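Local atomic coordinates of D,D-dipeptidase/D,D-carboxypeptidase (Enterococcus faecalis, PDB entry 4MUQ), a protein that is a zinc-dependent D,D-peptidase of vancomycin resistance, probably cleaving D-Ala-D-Ala dipeptides and trimming terminal D-Ala from peptidoglycan precursors. Residues F42-M47 with V69-Y74. Residues are numbered along the deposited sequence; the frame is centred on the assembly and turned at random. Where two conformers were deposited one is given.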
ATOM      1  N   PHE A  42       7.055  19.918   1.169  1.00 17.04           N
ATOM      2  CA  PHE A  42       7.850  18.877   1.820  1.00 18.24           C
ATOM      3  C   PHE A  42       8.749  18.155   0.814  1.00 17.03           C
ATOM      4  O   PHE A  42       8.529  16.975   0.494  1.00 16.51           O
ATOM      5  CB  PHE A  42       6.923  17.893   2.539  1.00 22.21           C
ATOM      6  CG  PHE A  42       6.074  18.548   3.583  1.00 21.99           C
ATOM      7  CD1 PHE A  42       6.576  18.762   4.856  1.00 28.25           C
ATOM      8  CD2 PHE A  42       4.798  18.995   3.277  1.00 22.01           C
ATOM      9  CE1 PHE A  42       5.812  19.389   5.823  1.00 27.96           C
ATOM     10  CE2 PHE A  42       4.021  19.631   4.237  1.00 28.16           C
ATOM     11  CZ  PHE A  42       4.534  19.826   5.512  1.00 29.50           C
ATOM     12  N   PRO A  43       9.783  18.854   0.319  1.00 16.01           N
ATOM     13  CA  PRO A  43      10.595  18.315  -0.782  1.00 18.89           C
ATOM     14  C   PRO A  43      11.342  17.030  -0.446  1.00 19.71           C
ATOM     15  O   PRO A  43      11.728  16.298  -1.356  1.00 22.03           O
ATOM     16  CB  PRO A  43      11.608  19.437  -1.056  1.00 22.11           C
ATOM     17  CG  PRO A  43      11.641  20.243   0.211  1.00 17.69           C
ATOM     18  CD  PRO A  43      10.229  20.205   0.711  1.00 17.40           C
ATOM     19  N   ASN A  44      11.547  16.754   0.835  1.00 16.32           N
ATOM     20  CA  ASN A  44      12.372  15.613   1.205  1.00 21.39           C
ATOM     21  C   ASN A  44      11.551  14.367   1.503  1.00 20.44           C
ATOM     22  O   ASN A  44      12.095  13.318   1.842  1.00 23.90           O
ATOM     23  CB  ASN A  44      13.319  15.986   2.350  1.00 29.81           C
ATOM     24  CG  ASN A  44      14.277  17.110   1.965  1.00 36.64           C
ATOM     25  OD1 ASN A  44      15.014  17.005   0.986  1.00 41.17           O
ATOM     26  ND2 ASN A  44      14.242  18.204   2.718  1.00 42.75           N
ATOM     27  N   ILE A  45      10.236  14.479   1.371  1.00 13.68           N
ATOM     28  CA  ILE A  45       9.375  13.323   1.519  0.50 13.77           C
ATOM     29  C   ILE A  45       8.948  12.837   0.145  1.00 16.35           C
ATOM     30  O   ILE A  45       8.121  13.455  -0.515  1.00 17.39           O
ATOM     31  CB  ILE A  45       8.162  13.632   2.391  0.50 20.25           C
ATOM     32  CG1 ILE A  45       8.656  14.121   3.751  0.50 20.37           C
ATOM     33  CG2 ILE A  45       7.253  12.404   2.513  0.50 17.17           C
ATOM     34  CD1 ILE A  45       7.727  13.842   4.874  0.50 26.22           C
ATOM     35  N   LEU A  46       9.536  11.723  -0.290  1.00 13.33           N
ATOM     36  CA  LEU A  46       9.262  11.202  -1.629  1.00 13.33           C
ATOM     37  C   LEU A  46       8.237  10.095  -1.592  1.00 11.23           C
ATOM     38  O   LEU A  46       8.093   9.408  -0.584  1.00 10.76           O
ATOM     39  CB  LEU A  46      10.548  10.649  -2.242  1.00 13.46           C
ATOM     40  CG  LEU A  46      11.782  11.541  -2.195  1.00 14.52           C
ATOM     41  CD1 LEU A  46      12.965  10.825  -2.835  1.00 17.12           C
ATOM     42  CD2 LEU A  46      11.509  12.865  -2.901  1.00 20.03           C
ATOM     43  N   MET A  47       7.492   9.950  -2.693  1.00 10.91           N
ATOM     44  CA  MET A  47       6.548   8.850  -2.887  0.59 10.83           C
ATOM     45  C   MET A  47       6.575   8.471  -4.355  1.00 11.82           C
ATOM     46  O   MET A  47       7.022   9.256  -5.190  1.00 12.55           O
ATOM     47  CB  MET A  47       5.118   9.274  -2.538  0.59 11.56           C
ATOM     48  CG  MET A  47       4.878   9.597  -1.077  0.59  9.99           C
ATOM     49  SD  MET A  47       5.064   8.186   0.003  0.59 10.74           S
ATOM     50  CE  MET A  47       3.591   7.244  -0.405  0.59  9.74           C
ATOM     51  N   VAL A  69       0.210  16.986   7.640  1.00 22.12           N
ATOM     52  CA  VAL A  69       1.538  16.995   7.054  1.00 26.30           C
ATOM     53  C   VAL A  69       2.074  15.583   6.842  1.00 25.09           C
ATOM     54  O   VAL A  69       1.815  14.671   7.643  1.00 20.89           O
ATOM     55  CB  VAL A  69       2.526  17.812   7.898  1.00 28.06           C
ATOM     56  CG1 VAL A  69       2.081  19.270   7.977  1.00 30.35           C
ATOM     57  CG2 VAL A  69       2.650  17.220   9.275  1.00 25.18           C
ATOM     58  N   PRO A  70       2.805  15.393   5.737  1.00 20.81           N
ATOM     59  CA  PRO A  70       3.490  14.120   5.538  1.00 16.62           C
ATOM     60  C   PRO A  70       4.704  14.103   6.449  1.00 19.24           C
ATOM     61  O   PRO A  70       5.442  15.088   6.524  1.00 28.14           O
ATOM     62  CB  PRO A  70       3.888  14.164   4.064  1.00 18.94           C
ATOM     63  CG  PRO A  70       4.032  15.611   3.753  1.00 21.68           C
ATOM     64  CD  PRO A  70       3.020  16.326   4.616  1.00 26.25           C
ATOM     65  N   VAL A  71       4.865  13.013   7.180  1.00 13.51           N
ATOM     66  CA  VAL A  71       5.927  12.867   8.162  1.00 14.03           C
ATOM     67  C   VAL A  71       7.034  11.968   7.621  1.00 13.61           C
ATOM     68  O   VAL A  71       8.217  12.233   7.834  1.00 14.91           O
ATOM     69  CB  VAL A  71       5.380  12.294   9.505  1.00 17.86           C
ATOM     70  CG1 VAL A  71       6.521  11.971  10.468  1.00 21.34           C
ATOM     71  CG2 VAL A  71       4.403  13.264  10.145  1.00 19.73           C
ATOM     72  N   SER A  72       6.649  10.910   6.919  1.00 10.95           N
ATOM     73  CA  SER A  72       7.625   9.985   6.357  1.00 12.68           C
ATOM     74  C   SER A  72       7.006   9.282   5.175  1.00 10.48           C
ATOM     75  O   SER A  72       5.906   8.740   5.287  1.00 12.05           O
ATOM     76  CB  SER A  72       8.037   8.946   7.401  1.00 13.28           C
ATOM     77  OG  SER A  72       9.098   8.148   6.908  1.00 15.29           O
ATOM     78  N   GLY A  73       7.706   9.290   4.045  1.00 11.12           N
ATOM     79  CA  GLY A  73       7.266   8.588   2.846  1.00 10.96           C
ATOM     80  C   GLY A  73       8.239   7.491   2.476  1.00  9.24           C
ATOM     81  O   GLY A  73       8.426   6.539   3.240  1.00 10.41           O
ATOM     82  N   TYR A  74       8.849   7.601   1.302  1.00  9.65           N
ATOM     83  CA  TYR A  74       9.877   6.636   0.923  1.00 10.67           C
ATOM     84  C   TYR A  74      11.028   6.677   1.920  1.00 10.17           C
ATOM     85  O   TYR A  74      11.496   7.755   2.290  1.00 11.19           O
ATOM     86  CB  TYR A  74      10.412   6.930  -0.475  1.00 11.43           C
ATOM     87  CG  TYR A  74      11.565   6.025  -0.832  1.00 12.18           C
ATOM     88  CD1 TYR A  74      11.330   4.704  -1.194  1.00 12.95           C
ATOM     89  CD2 TYR A  74      12.871   6.465  -0.756  1.00 11.84           C
ATOM     90  CE1 TYR A  74      12.372   3.849  -1.506  1.00 15.49           C
ATOM     91  CE2 TYR A  74      13.939   5.608  -1.062  1.00 13.42           C
ATOM     92  CZ  TYR A  74      13.658   4.308  -1.425  1.00 15.68           C
ATOM     93  OH  TYR A  74      14.684   3.442  -1.734  1.00 18.90           O
TER
HETATM   94  O   HOH W   1      11.431  10.194   1.206  1.00 17.32           O
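The Phe42 ring lies like a lid on the pyrrolidine of Pro70, whose CD sits over one ring face, 3.7 Å from the centroid and 22° off the normal, a CH-pi contact. Farther out, the ring's CZ meets Val69 CG1 at 3.5 Å. Next comes Ile45, a two-pronged knob. Its CD1 drops onto the backbone from Pro70 to Ser72, 3.4 Å from Val71 C, although this side chain was modelled in two conformers. The other prong, CG2, stands anti to the backbone N and rests against Gly73 N at 3.5 Å.

Gly73 is the hollow of the interface: Ile45 CG2, Leu46 O and Met47 SD all close on it, with no side chain there to part them. The Met47 chain, bent at chi2 and chi3 in the conformer given (one of two), lays its sulfur 3.6 Å from Gly73 CA. Strands 45-47 and 69-72 run almost perpendicular (87°). The first leaves a type I turn, Phe42 to Ile45, and pairs antiparallel with strand 35-39 in a small hairpin; the second is an edge strand of the antiparallel sheet of the Hedgehog/DD-peptidase fold. The hairpin thus packs across this edge strand, where Val71 and Ser72 form a classic beta bulge opposite the zinc ligand Asp115.

Beyond the glycine, Tyr74 N donates a nearly straight bond (170°) to Leu46 O over 2.7 Å, and Leu46 CB packs beside Tyr74 CB. With CG anti to its N, the tyrosine ring leads away from 42-47; the side chain touches Leu35 of strand 35-39. A water alongside accepts from Leu46 N and donates to Tyr74 O and, at a longer reach, Asn44 O. On the active-site side, Gly73 O pairs with ND1 of the zinc ligand His108, while Ser72 OG bonds Arg75 of the ligand pocket.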